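Local coordinates for SidF, inhibitor of growth family, member 3 (Legionella pneumophila subsp. pneumophila, PDB 4FYF), which probably acts as a phosphoinositide phosphatase, a membrane-associated Legionella enzyme that removes phosphate from phosphatidylinositol phosphate lipids, at residues Ser237-Gly242 with Ser508-Tyr513; Ala272-Ser277 with Lys374-Tyr379; Ala292-Asn297 with Glu378-Met383; Gln360-Gly365 with Met414-Val419; Asn441-Asn446 with Glu548-Ile553. The protein carries 1 engineered substitution. All coordinates share one frame; numbering follows the deposited sequence.

Contact 1: residues Ser237-Gly242 with Ser508-Tyr513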
# COMPACT_ATOMS: atom_id res chain seq x y z
N SER A 237 27.00 1.70 -0.82
CA SER A 237 27.11 2.19 0.53
C SER A 237 25.94 1.51 1.18
O SER A 237 25.01 1.08 0.49
CB SER A 237 26.95 3.71 0.56
OG SER A 237 27.15 4.27 -0.72
N ASP A 238 25.95 1.36 2.50
CA ASP A 238 24.94 0.54 3.13
C ASP A 238 23.53 1.06 2.85
O ASP A 238 22.62 0.28 2.60
CB ASP A 238 25.17 0.47 4.63
CG ASP A 238 25.68 1.76 5.19
OD1 ASP A 238 26.59 2.35 4.57
OD2 ASP A 238 25.18 2.19 6.24
N LEU A 239 23.36 2.37 2.90
CA LEU A 239 22.06 2.96 2.61
C LEU A 239 21.71 2.77 1.16
O LEU A 239 22.57 2.82 0.29
CB LEU A 239 22.04 4.45 2.94
CG LEU A 239 22.60 4.88 4.28
CD1 LEU A 239 21.98 4.05 5.39
CD2 LEU A 239 24.11 4.73 4.27
N VAL A 240 20.43 2.54 0.89
CA VAL A 240 19.94 2.44 -0.47
C VAL A 240 18.72 3.32 -0.61
O VAL A 240 17.89 3.39 0.29
CB VAL A 240 19.56 1.00 -0.82
CG1 VAL A 240 19.11 0.92 -2.27
CG2 VAL A 240 20.75 0.08 -0.58
N LEU A 241 18.60 4.00 -1.74
CA LEU A 241 17.46 4.90 -1.94
C LEU A 241 16.29 4.29 -2.70
O LEU A 241 16.47 3.40 -3.53
CB LEU A 241 17.93 6.17 -2.65
CG LEU A 241 19.06 6.92 -1.94
CD1 LEU A 241 19.33 8.22 -2.68
CD2 LEU A 241 18.70 7.21 -0.48
N GLY A 242 15.08 4.76 -2.39
CA GLY A 242 13.89 4.35 -3.11
C GLY A 242 12.97 3.52 -2.23
O GLY A 242 13.44 2.69 -1.45
N SER A 508 21.61 18.00 2.77
CA SER A 508 23.06 18.31 2.71
C SER A 508 23.84 17.35 3.59
O SER A 508 24.97 16.95 3.25
CB SER A 508 23.34 19.74 3.17
OG SER A 508 22.77 20.69 2.28
N TYR A 509 23.26 16.99 4.73
CA TYR A 509 23.93 16.06 5.62
C TYR A 509 24.21 14.74 4.92
O TYR A 509 25.31 14.21 5.03
CB TYR A 509 23.14 15.85 6.91
CG TYR A 509 23.77 14.82 7.79
CD1 TYR A 509 24.70 15.17 8.76
CD2 TYR A 509 23.45 13.48 7.64
CE1 TYR A 509 25.28 14.20 9.57
CE2 TYR A 509 24.03 12.51 8.43
CZ TYR A 509 24.93 12.87 9.40
OH TYR A 509 25.48 11.87 10.17
N PHE A 510 23.22 14.20 4.20
CA PHE A 510 23.39 12.93 3.50
C PHE A 510 24.43 12.96 2.34
O PHE A 510 25.18 12.00 2.16
CB PHE A 510 22.03 12.38 3.05
CG PHE A 510 22.10 11.01 2.44
CD1 PHE A 510 22.07 9.89 3.24
CD2 PHE A 510 22.20 10.85 1.08
CE1 PHE A 510 22.13 8.63 2.69
CE2 PHE A 510 22.28 9.59 0.53
CZ PHE A 510 22.24 8.48 1.33
N GLU A 511 24.49 14.05 1.56
CA GLU A 511 25.56 14.24 0.55
C GLU A 511 26.98 14.04 1.13
O GLU A 511 27.81 13.37 0.50
CB GLU A 511 25.47 15.63 -0.08
CG GLU A 511 24.15 15.99 -0.74
CD GLU A 511 24.00 15.35 -2.10
OE1 GLU A 511 22.86 14.97 -2.45
OE2 GLU A 511 25.03 15.21 -2.81
N GLU A 512 27.25 14.63 2.30
CA GLU A 512 28.52 14.41 3.02
C GLU A 512 28.73 12.99 3.54
O GLU A 512 29.76 12.38 3.23
CB GLU A 512 28.69 15.40 4.18
CG GLU A 512 29.38 16.70 3.81
CD GLU A 512 30.68 16.52 3.02
OE1 GLU A 512 31.58 15.78 3.49
OE2 GLU A 512 30.78 17.15 1.93
N TYR A 513 27.77 12.49 4.34
CA TYR A 513 27.84 11.17 5.01
C TYR A 513 27.95 10.05 3.98
O TYR A 513 28.62 9.03 4.20
CB TYR A 513 26.64 10.92 5.95
CG TYR A 513 26.61 9.50 6.56
CD1 TYR A 513 26.23 8.40 5.79
CD2 TYR A 513 26.95 9.26 7.89
CE1 TYR A 513 26.20 7.12 6.30
CE2 TYR A 513 26.93 7.96 8.41
CZ TYR A 513 26.54 6.90 7.60
OH TYR A 513 26.51 5.59 8.06
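L239 and F510 are the residues whose backbones come nearest here, and even so their CA atoms stand 10.1 Å apart; side chains bridge the whole distance. Residues 508-513 form the last turns of helix 482-513, within a predicted coiled coil. Against them, 237-242 runs as a loop that is extended from L239 to L241, which sends both leucines toward the helix and turns V240 the other way. F510 has its CG anti to the backbone N (chi1 -174°), and this reaches the ring out to the loop. L239 comes to the rim of that ring, close to its plane, with CG 4.1 Å from F510 CE1. L241 lies along F510 in the opposite sense, its CD2 4.2 Å from F510 CZ. L239 also reaches the second ring: its CD2 methyl lies at the edge of the Y513 ring, 3.8 Å from Y513 CE1. L239 therefore touches both rings, three residues apart on the helix. V293 of helix 284-311 packs on both L241 and F510, as does L217 of helix 212-217. At the margin D238 OD2 and Y513 OH are 4.1 Å apart, too far for a bond, while K286 makes a long, weak ion pair with that carboxylate. The contact thus rests on apolar shape alone, leucine side chains against two rings, with its one polar approach at the border.

Contact 2: residues Ala272-Ser277 with Lys374-Tyr379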
# COMPACT_ATOMS: atom_id res chain seq x y z
N ALA A 272 8.13 -0.13 4.99
CA ALA A 272 9.01 0.83 5.73
C ALA A 272 9.73 1.75 4.76
O ALA A 272 10.34 1.33 3.78
CB ALA A 272 10.01 0.13 6.66
N ARG A 273 9.67 3.03 5.04
CA ARG A 273 10.05 4.06 4.10
C ARG A 273 11.55 4.35 4.28
O ARG A 273 12.08 5.29 3.70
CB ARG A 273 9.19 5.28 4.43
CG ARG A 273 8.74 6.17 3.30
CD ARG A 273 7.57 7.02 3.75
NE ARG A 273 6.33 6.23 3.79
CZ ARG A 273 5.11 6.72 3.56
NH1 ARG A 273 4.93 8.03 3.24
NH2 ARG A 273 4.07 5.92 3.64
N MET A 274 12.19 3.55 5.13
CA MET A 274 13.61 3.63 5.36
C MET A 274 14.19 2.24 5.21
O MET A 274 13.46 1.25 5.19
CB MET A 274 13.91 4.17 6.75
CG MET A 274 13.59 3.17 7.84
SD MET A 274 12.53 3.93 9.02
CE MET A 274 11.02 4.03 8.09
N PRO A 275 15.51 2.18 5.06
CA PRO A 275 16.25 0.92 5.00
C PRO A 275 16.44 0.33 6.40
O PRO A 275 17.48 0.54 7.03
CB PRO A 275 17.59 1.33 4.38
CG PRO A 275 17.69 2.82 4.58
CD PRO A 275 16.31 3.36 4.68
N TYR A 276 15.44 -0.42 6.86
CA TYR A 276 15.39 -0.90 8.26
C TYR A 276 16.58 -1.75 8.72
O TYR A 276 16.99 -1.68 9.88
CB TYR A 276 14.06 -1.63 8.56
CG TYR A 276 13.62 -2.64 7.51
CD1 TYR A 276 14.22 -3.91 7.42
CD2 TYR A 276 12.58 -2.34 6.63
CE1 TYR A 276 13.80 -4.84 6.46
CE2 TYR A 276 12.15 -3.26 5.67
CZ TYR A 276 12.76 -4.50 5.59
OH TYR A 276 12.32 -5.38 4.64
N SER A 277 17.13 -2.56 7.81
CA SER A 277 18.21 -3.47 8.17
C SER A 277 19.48 -2.70 8.58
O SER A 277 20.25 -3.16 9.43
CB SER A 277 18.48 -4.46 7.04
OG SER A 277 18.21 -3.85 5.78
N LYS A 374 9.34 1.28 16.18
CA LYS A 374 9.34 2.62 16.75
C LYS A 374 9.82 3.68 15.78
O LYS A 374 9.16 4.73 15.62
CB LYS A 374 10.10 2.70 18.09
CG LYS A 374 10.03 4.09 18.72
CD LYS A 374 10.63 4.04 20.11
CE LYS A 374 10.98 5.43 20.61
NZ LYS A 374 9.74 6.23 20.83
N GLU A 375 10.95 3.44 15.13
CA GLU A 375 11.47 4.45 14.15
C GLU A 375 10.60 4.47 12.87
O GLU A 375 10.44 5.53 12.25
CB GLU A 375 12.96 4.25 13.79
CG GLU A 375 13.95 4.45 14.96
CD GLU A 375 13.86 3.36 16.04
OE1 GLU A 375 13.82 2.13 15.74
OE2 GLU A 375 13.82 3.75 17.22
N GLN A 376 10.03 3.32 12.54
CA GLN A 376 9.11 3.18 11.40
C GLN A 376 7.87 4.07 11.55
O GLN A 376 7.28 4.47 10.56
CB GLN A 376 8.62 1.74 11.24
CG GLN A 376 9.58 0.83 10.54
CD GLN A 376 9.03 -0.59 10.45
OE1 GLN A 376 9.61 -1.54 11.02
NE2 GLN A 376 7.88 -0.74 9.75
N PHE A 377 7.46 4.32 12.78
CA PHE A 377 6.39 5.25 13.05
C PHE A 377 6.99 6.63 13.02
O PHE A 377 6.48 7.54 12.34
CB PHE A 377 5.80 5.00 14.46
CG PHE A 377 4.97 6.13 15.00
CD1 PHE A 377 3.81 6.54 14.35
CD2 PHE A 377 5.35 6.78 16.16
CE1 PHE A 377 3.03 7.57 14.85
CE2 PHE A 377 4.60 7.87 16.68
CZ PHE A 377 3.42 8.25 16.04
N GLU A 378 8.10 6.74 13.74
CA GLU A 378 8.58 8.03 14.14
C GLU A 378 9.25 8.77 13.00
O GLU A 378 9.00 9.98 12.82
CB GLU A 378 9.50 7.92 15.33
CG GLU A 378 9.10 8.92 16.39
CD GLU A 378 9.49 8.47 17.80
OE1 GLU A 378 10.72 8.41 18.10
OE2 GLU A 378 8.55 8.23 18.60
N TYR A 379 10.06 8.06 12.20
CA TYR A 379 10.83 8.76 11.19
C TYR A 379 9.88 9.17 10.07
O TYR A 379 10.03 10.24 9.49
CB TYR A 379 11.95 7.88 10.65
CG TYR A 379 13.15 7.68 11.55
CD1 TYR A 379 13.15 8.10 12.89
CD2 TYR A 379 14.29 7.05 11.07
CE1 TYR A 379 14.23 7.89 13.71
CE2 TYR A 379 15.37 6.84 11.88
CZ TYR A 379 15.32 7.25 13.19
OH TYR A 379 16.40 7.02 13.98
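M274 and Y379 make a Met-aromatic contact, the centre of a patch where the loop between strand 260-268 and helix 284-311 lies against helix 373-387. Starting at CB, M274 points toward helix 373-387, and this carbon also packs on T294. CG sits between the backbone N and the carbonyl carbon (chi1 72°), and the chain bends at both of its later torsions, which brings the thioether up against the helix. SD reaches Y379 CD2 at 4.1 Å and stands 5.2 Å from the centroid of the Y379 ring, on an oblique line 56° off the ring normal. The same sulfur is 4.2 Å from E375 O. At the tip, CE rests on the helix backbone, 3.9 Å from Q376 CA. Next to it A272 CB touches the aliphatic part of Q376, 4.0 Å from CG. A bound phosphate ion lies about 6 Å from the Q376 side chain, and K647, which bonds A272 through the backbone, touches Q376 as well, which is consistent with the patch bordering an anion-binding pocket. Within the helix, one face of the Y379 ring is covered by E375 CB, 3.7 Å above the ring plane and over its centre.

Contact 3: residues Ala292-Asn297 with Glu378-Met383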
# COMPACT_ATOMS: atom_id res chain seq x y z
N ALA A 292 17.54 10.73 6.90
CA ALA A 292 17.64 11.47 5.64
C ALA A 292 17.14 10.61 4.49
O ALA A 292 16.40 11.11 3.62
CB ALA A 292 19.07 11.98 5.38
N VAL A 293 17.54 9.34 4.47
CA VAL A 293 16.98 8.44 3.50
C VAL A 293 15.46 8.49 3.62
O VAL A 293 14.75 8.43 2.60
CB VAL A 293 17.52 6.99 3.57
CG1 VAL A 293 16.75 6.09 2.62
CG2 VAL A 293 18.98 6.96 3.16
N THR A 294 14.92 8.68 4.83
CA THR A 294 13.48 8.65 4.84
C THR A 294 12.91 9.90 4.20
O THR A 294 11.96 9.82 3.41
CB THR A 294 12.80 7.97 6.09
OG1 THR A 294 11.69 8.72 6.57
CG2 THR A 294 13.74 7.75 7.22
N LEU A 295 13.53 11.05 4.47
CA LEU A 295 13.14 12.30 3.85
C LEU A 295 13.21 12.17 2.34
O LEU A 295 12.27 12.54 1.66
CB LEU A 295 14.08 13.42 4.25
CG LEU A 295 13.53 14.81 4.63
CD1 LEU A 295 14.54 15.86 4.16
CD2 LEU A 295 12.13 15.16 4.17
N ILE A 296 14.36 11.69 1.84
CA ILE A 296 14.59 11.51 0.38
C ILE A 296 13.49 10.64 -0.26
O ILE A 296 12.93 10.97 -1.33
CB ILE A 296 16.03 10.99 0.11
CG1 ILE A 296 17.07 12.05 0.48
CG2 ILE A 296 16.25 10.57 -1.34
CD1 ILE A 296 18.49 11.53 0.70
N ASN A 297 13.16 9.56 0.44
CA ASN A 297 12.08 8.68 0.06
C ASN A 297 10.67 9.31 0.06
O ASN A 297 9.86 9.00 -0.81
CB ASN A 297 12.14 7.44 0.94
CG ASN A 297 13.22 6.47 0.47
OD1 ASN A 297 13.83 6.66 -0.61
ND2 ASN A 297 13.47 5.41 1.26
N GLU A 378 8.10 6.74 13.74
CA GLU A 378 8.58 8.03 14.14
C GLU A 378 9.25 8.77 13.00
O GLU A 378 9.00 9.98 12.82
CB GLU A 378 9.50 7.92 15.33
CG GLU A 378 9.10 8.92 16.39
CD GLU A 378 9.49 8.47 17.80
OE1 GLU A 378 10.72 8.41 18.10
OE2 GLU A 378 8.55 8.23 18.60
N TYR A 379 10.06 8.06 12.20
CA TYR A 379 10.83 8.76 11.19
C TYR A 379 9.88 9.17 10.07
O TYR A 379 10.03 10.24 9.49
CB TYR A 379 11.95 7.88 10.65
CG TYR A 379 13.15 7.68 11.55
CD1 TYR A 379 13.15 8.10 12.89
CD2 TYR A 379 14.29 7.05 11.07
CE1 TYR A 379 14.23 7.89 13.71
CE2 TYR A 379 15.37 6.84 11.88
CZ TYR A 379 15.32 7.25 13.19
OH TYR A 379 16.40 7.02 13.98
N VAL A 380 8.89 8.33 9.81
CA VAL A 380 7.94 8.58 8.76
C VAL A 380 6.98 9.69 9.14
O VAL A 380 6.77 10.60 8.34
CB VAL A 380 7.21 7.32 8.29
CG1 VAL A 380 6.17 7.71 7.26
CG2 VAL A 380 8.20 6.37 7.64
N ARG A 381 6.46 9.68 10.36
CA ARG A 381 5.62 10.80 10.82
C ARG A 381 6.40 12.15 10.82
O ARG A 381 5.90 13.18 10.37
CB ARG A 381 5.06 10.47 12.19
CG ARG A 381 3.84 11.22 12.64
CD ARG A 381 4.13 12.69 12.91
NE ARG A 381 5.32 12.90 13.73
CZ ARG A 381 5.92 14.08 13.91
NH1 ARG A 381 5.46 15.17 13.30
NH2 ARG A 381 7.00 14.18 14.68
N GLN A 382 7.64 12.13 11.28
CA GLN A 382 8.54 13.28 11.19
C GLN A 382 8.61 13.91 9.75
O GLN A 382 8.27 15.09 9.55
CB GLN A 382 9.94 12.83 11.59
CG GLN A 382 10.78 13.91 12.22
CD GLN A 382 12.00 13.37 12.94
OE1 GLN A 382 12.97 14.11 13.08
NE2 GLN A 382 11.96 12.10 13.42
N MET A 383 9.05 13.08 8.80
CA MET A 383 9.31 13.45 7.43
C MET A 383 8.05 13.78 6.63
O MET A 383 8.09 14.68 5.84
CB MET A 383 10.15 12.38 6.69
CG MET A 383 11.48 12.01 7.32
SD MET A 383 12.63 13.31 7.89
CE MET A 383 11.65 14.38 8.87
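T294 lays its CG2 methyl against the root of Y379, 3.9 Å from Y379 CB and nearly as close to CD2, the side chains crossing at about a right angle. The other branch of the threonine turns to M383: OG1 is 3.4 Å from M383 CG. T294 thus bridges Y379 and M383, one turn apart on helix 373-387, using one branch for each. The short helical segments cross at -51° with axes 9.3 Å apart, close to the angle at which rows of residues four apart mesh as ridges into grooves. Backbones come nearest at L295 and M383, whose CA atoms are 5.4 Å apart. M383 is folded back on itself, bent at chi2 (-47°) and again at chi3, and so stays close to helix 284-311: its CG lies 3.6 Å from L295 N, and its SD is 3.7 Å from L295 CG. V380 is at the margin and also packs on R273. Around the crossing, M274 touches T294 and F507 of helix 482-513 packs on L295, adding a loop and a third helix. T294 OG1 also lies 3.7 Å from Y379 O, a carbonyl that already accepts the helix bond from M383 N. All five touching residues are buried, and with no hydrogen bond between the segments the join rests on van der Waals contact, the threonine hydroxyl against M383 CG and the bent methionine between the helices.

Contact 4: residues Gln360-Gly365 with Met414-Val419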
# COMPACT_ATOMS: atom_id res chain seq x y z
N GLN A 360 -0.86 3.42 8.93
CA GLN A 360 0.17 2.49 9.29
C GLN A 360 -0.37 1.49 10.33
O GLN A 360 -1.22 1.82 11.13
CB GLN A 360 1.42 3.22 9.71
CG GLN A 360 2.52 2.37 10.35
CD GLN A 360 3.73 3.20 10.75
OE1 GLN A 360 3.78 3.80 11.84
NE2 GLN A 360 4.70 3.27 9.83
N VAL A 361 0.15 0.26 10.30
CA VAL A 361 -0.46 -0.87 10.98
C VAL A 361 0.62 -1.74 11.68
O VAL A 361 0.43 -2.85 12.10
CB VAL A 361 -1.40 -1.48 9.91
CG1 VAL A 361 -0.92 -2.78 9.31
CG2 VAL A 361 -2.88 -1.32 10.26
N VAL A 362 1.77 -1.14 11.81
CA VAL A 362 2.85 -1.61 12.67
C VAL A 362 2.46 -1.41 14.14
O VAL A 362 1.50 -0.69 14.42
CB VAL A 362 4.03 -0.72 12.27
CG1 VAL A 362 4.56 0.15 13.42
CG2 VAL A 362 5.03 -1.47 11.44
N THR A 363 3.12 -2.09 15.08
CA THR A 363 2.97 -1.66 16.45
C THR A 363 4.20 -0.93 17.03
O THR A 363 5.15 -1.56 17.48
CB THR A 363 2.19 -2.62 17.42
OG1 THR A 363 2.68 -2.51 18.79
CG2 THR A 363 2.17 -3.98 17.00
N ALA A 364 4.13 0.39 16.99
CA ALA A 364 5.26 1.30 17.28
C ALA A 364 5.93 1.06 18.64
O ALA A 364 7.17 1.17 18.77
CB ALA A 364 4.76 2.74 17.22
N GLY A 365 5.11 0.77 19.64
CA GLY A 365 5.61 0.68 20.99
C GLY A 365 6.18 -0.64 21.39
O GLY A 365 6.56 -0.80 22.52
N MET A 414 -1.26 11.12 8.96
CA MET A 414 -0.68 9.84 9.31
C MET A 414 -1.25 9.31 10.58
O MET A 414 -1.39 10.06 11.55
CB MET A 414 0.82 9.92 9.49
CG MET A 414 1.37 8.79 10.36
SD MET A 414 3.06 8.59 9.99
CE MET A 414 3.32 7.01 10.76
N SER A 415 -1.53 8.02 10.57
CA SER A 415 -2.10 7.36 11.74
C SER A 415 -1.40 6.01 11.93
O SER A 415 -0.88 5.43 10.96
CB SER A 415 -3.58 7.13 11.50
OG SER A 415 -3.79 6.00 10.63
N SER A 416 -1.40 5.48 13.15
CA SER A 416 -0.63 4.27 13.43
C SER A 416 -1.29 3.47 14.53
O SER A 416 -1.11 3.77 15.71
CB SER A 416 0.77 4.63 13.90
OG SER A 416 1.66 3.56 13.65
N TRP A 417 -2.10 2.49 14.15
CA TRP A 417 -2.81 1.64 15.12
C TRP A 417 -2.45 0.25 14.76
O TRP A 417 -2.69 -0.19 13.63
CB TRP A 417 -4.33 1.77 14.99
CG TRP A 417 -4.93 3.03 15.57
CD1 TRP A 417 -5.04 3.38 16.92
CD2 TRP A 417 -5.55 4.15 14.84
NE1 TRP A 417 -5.64 4.61 17.05
CE2 TRP A 417 -6.01 5.10 15.86
CE3 TRP A 417 -5.81 4.43 13.51
CZ2 TRP A 417 -6.66 6.29 15.53
CZ3 TRP A 417 -6.48 5.60 13.18
CH2 TRP A 417 -6.87 6.52 14.16
N GLY A 418 -1.93 -0.47 15.75
CA GLY A 418 -1.39 -1.79 15.56
C GLY A 418 -2.42 -2.83 15.27
O GLY A 418 -3.63 -2.66 15.53
N VAL A 419 -1.92 -3.97 14.81
CA VAL A 419 -2.83 -5.04 14.48
C VAL A 419 -2.38 -6.45 15.02
O VAL A 419 -3.16 -7.43 15.02
CB VAL A 419 -2.98 -4.86 12.94
CG1 VAL A 419 -2.30 -5.88 12.12
CG2 VAL A 419 -4.35 -4.37 12.53
O HOH W 1 -3.64 3.05 10.93
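Parallel strands 352-360 and 403-416 are neighbours in the four-stranded sheet, and Q360 with S416 forms the last beta bridge between these two strands. The backbone bonds run from Q360 N to S415 O at 2.9 Å and from W417 N back to Q360 O at 3.2 Å. A water joins the two segments as well, giving a hydrogen bond to Q360 O and bonding S415 OG. On the face that carries both bridge side chains, S416 OG donates to Q360 OE1 over 2.8 Å, lying in the carbonyl plane on a lone pair at a C=O...donor angle of 120°. Q360 gets there with CG anti to the backbone N (chi1 170°) and a fully extended chain, and M414 CE rests 3.4 Å from Q360 OE1. Q360 NE2 is bonded to Y358 OH and to Q376 O. Beyond the bridge the chains stay close through CA-H...O contacts, V361 CA to W417 O at 3.5 Å and G418 CA to V362 O at 3.3 Å, and V361 CG2 meets V419 CG2 at 4.1 Å. R652, probably the arginine of the family's CX5R phosphate loop, packs on V361, V362 and V419, and a bound phosphate is about 5 Å from the V362 side chain. With bonds on both ends of its amide, buried Q360 is fixed in rotation and ties the strand ends to helix 373-387, near the phosphate.

Contact 5: residues Asn441-Asn446 with Glu548-Ile553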
# COMPACT_ATOMS: atom_id res chain seq x y z
N ASN A 441 -2.13 9.93 17.04
CA ASN A 441 -3.42 9.39 16.63
C ASN A 441 -4.57 10.32 16.95
O ASN A 441 -5.48 10.50 16.13
CB ASN A 441 -3.63 7.97 17.21
CG ASN A 441 -2.89 6.90 16.41
OD1 ASN A 441 -2.66 7.05 15.19
ND2 ASN A 441 -2.52 5.81 17.08
N ALA A 442 -4.48 10.96 18.11
CA ALA A 442 -5.31 12.11 18.48
C ALA A 442 -5.27 13.23 17.46
O ALA A 442 -6.30 13.75 17.01
CB ALA A 442 -4.84 12.68 19.81
N ARG A 443 -4.05 13.64 17.14
CA ARG A 443 -3.80 14.70 16.18
C ARG A 443 -4.52 14.24 14.90
O ARG A 443 -5.31 14.99 14.33
CB ARG A 443 -2.28 14.85 15.97
CG ARG A 443 -1.77 16.21 15.50
CD ARG A 443 -1.50 16.19 14.05
NE ARG A 443 -0.63 17.27 13.59
CZ ARG A 443 0.55 17.07 13.00
NH1 ARG A 443 1.05 15.84 12.87
NH2 ARG A 443 1.22 18.12 12.56
N PHE A 444 -4.29 12.99 14.48
CA PHE A 444 -4.85 12.48 13.22
C PHE A 444 -6.39 12.41 13.22
O PHE A 444 -7.04 12.73 12.24
CB PHE A 444 -4.22 11.12 12.86
CG PHE A 444 -4.90 10.39 11.74
CD1 PHE A 444 -6.01 9.58 11.98
CD2 PHE A 444 -4.43 10.51 10.42
CE1 PHE A 444 -6.64 8.90 10.96
CE2 PHE A 444 -5.03 9.81 9.39
CZ PHE A 444 -6.15 9.00 9.64
N VAL A 445 -6.99 11.96 14.29
CA VAL A 445 -8.42 11.95 14.33
C VAL A 445 -8.94 13.38 14.26
O VAL A 445 -9.86 13.64 13.48
CB VAL A 445 -8.97 11.25 15.59
CG1 VAL A 445 -10.45 11.58 15.79
CG2 VAL A 445 -8.80 9.75 15.49
N ASN A 446 -8.36 14.33 15.00
CA ASN A 446 -8.83 15.72 14.85
C ASN A 446 -8.75 16.27 13.39
O ASN A 446 -9.70 16.92 12.87
CB ASN A 446 -8.11 16.69 15.80
CG ASN A 446 -8.45 16.46 17.24
OD1 ASN A 446 -9.58 16.07 17.58
ND2 ASN A 446 -7.49 16.70 18.11
N GLU A 548 -0.18 19.19 22.50
CA GLU A 548 -0.74 19.58 23.77
C GLU A 548 -2.14 20.11 23.49
O GLU A 548 -3.10 19.70 24.14
CB GLU A 548 0.18 20.63 24.43
CG GLU A 548 0.44 20.34 25.87
CD GLU A 548 -0.82 20.50 26.70
OE1 GLU A 548 -1.47 21.57 26.61
OE2 GLU A 548 -1.15 19.53 27.44
N LEU A 549 -2.23 20.99 22.49
CA LEU A 549 -3.48 21.61 22.07
C LEU A 549 -4.47 20.57 21.47
O LEU A 549 -5.65 20.55 21.88
CB LEU A 549 -3.19 22.76 21.09
CG LEU A 549 -2.46 23.97 21.73
CD1 LEU A 549 -1.88 24.94 20.71
CD2 LEU A 549 -3.35 24.68 22.73
N HIS A 550 -4.00 19.70 20.56
CA HIS A 550 -4.79 18.56 20.08
C HIS A 550 -5.37 17.72 21.18
O HIS A 550 -6.54 17.35 21.08
CB HIS A 550 -4.05 17.67 19.07
CG HIS A 550 -4.05 18.23 17.65
ND1 HIS A 550 -5.16 18.25 16.88
CD2 HIS A 550 -3.05 18.83 16.89
CE1 HIS A 550 -4.87 18.79 15.67
NE2 HIS A 550 -3.57 19.13 15.68
N ASN A 551 -4.60 17.42 22.24
CA ASN A 551 -5.13 16.58 23.33
C ASN A 551 -6.32 17.21 24.06
O ASN A 551 -7.18 16.50 24.61
CB ASN A 551 -4.03 16.13 24.33
CG ASN A 551 -3.04 15.14 23.70
OD1 ASN A 551 -1.92 14.95 24.20
ND2 ASN A 551 -3.45 14.49 22.61
N GLN A 552 -6.35 18.55 24.07
CA GLN A 552 -7.46 19.31 24.64
C GLN A 552 -8.69 19.13 23.78
O GLN A 552 -9.79 18.83 24.28
CB GLN A 552 -7.12 20.80 24.81
CG GLN A 552 -6.36 21.12 26.09
CD GLN A 552 -6.02 22.60 26.20
OE1 GLN A 552 -6.91 23.44 26.43
NE2 GLN A 552 -4.74 22.94 26.06
N ILE A 553 -8.51 19.31 22.48
CA ILE A 553 -9.60 19.12 21.54
C ILE A 553 -10.13 17.68 21.65
O ILE A 553 -11.34 17.42 21.61
CB ILE A 553 -9.11 19.49 20.12
CG1 ILE A 553 -8.80 20.99 20.11
CG2 ILE A 553 -10.08 19.04 19.03
CD1 ILE A 553 -8.18 21.54 18.85
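N446 and H550 are joined by a side-chain hydrogen bond, ND2 to H550 ND1 at 3.1 Å with a fairly straight 159° at the hydrogen. Amide and imidazole planes differ by 16°, and the donor meets ND1 at the ring edge, close to the ring plane; since ND1 accepts, it presumably carries no proton. The same ND2 makes a second, weak bond to H550 O over 3.2 Å, gripping the histidine by ring and backbone together. The other end of the amide, N446 OD1, takes a hydrogen bond from R557 and is brushed by I553 CG2 at 3.3 Å. Next comes R443, whose aliphatic chain covers one face of the imidazole: CG stands 3.2 Å above the ring plane, offset toward the rim, as a CH-pi contact with 3.6 Å from CG to the centroid of H550. Its guanidinium has H550 NE2 near its edge, R443 NE to H550 NE2 4.1 Å, and makes salt bridges with D385 and E492; those carboxylates probably blunt any effect of its charge on the ring. This is a crossing of two helices, 438-459 and the long 522-584, whose part here belongs to a predicted coiled coil; the local axes cross at 62° with a closest approach of 8.9 Å. R443 and H550 have the nearest backbones, with CA atoms 5.6 Å apart. Further out, A442 CB packs against the end of the N551 side chain, and I488 of helix 482-513 touches H550. Behind the crossing, A442 is backed by Y613 of helix 590-614.

Overall arrangement
All five contacts are buried, but contacts 2, 3 and 4 lie nearer the chain's centre, while 1 and 5 sit about 25 Å out, where helices 482-513 and 522-584 are joined to the rest. Contacts 2 and 3 share Y379 on helix 373-387, and contact 4 is tied to that helix through Q360 and Q376. Contact 3 links to contact 1 through V293 and through N297, which bonds G242. N441 of contact 5 bonds the S416 carbonyl of contact 4. Chemistry follows place: 1, 2 and 3 are apolar, two of them built round methionine, whereas sheet end 4 is held by directed hydrogen bonds, and crossing 5 combines an asparagine-histidine bond with CH-pi packing.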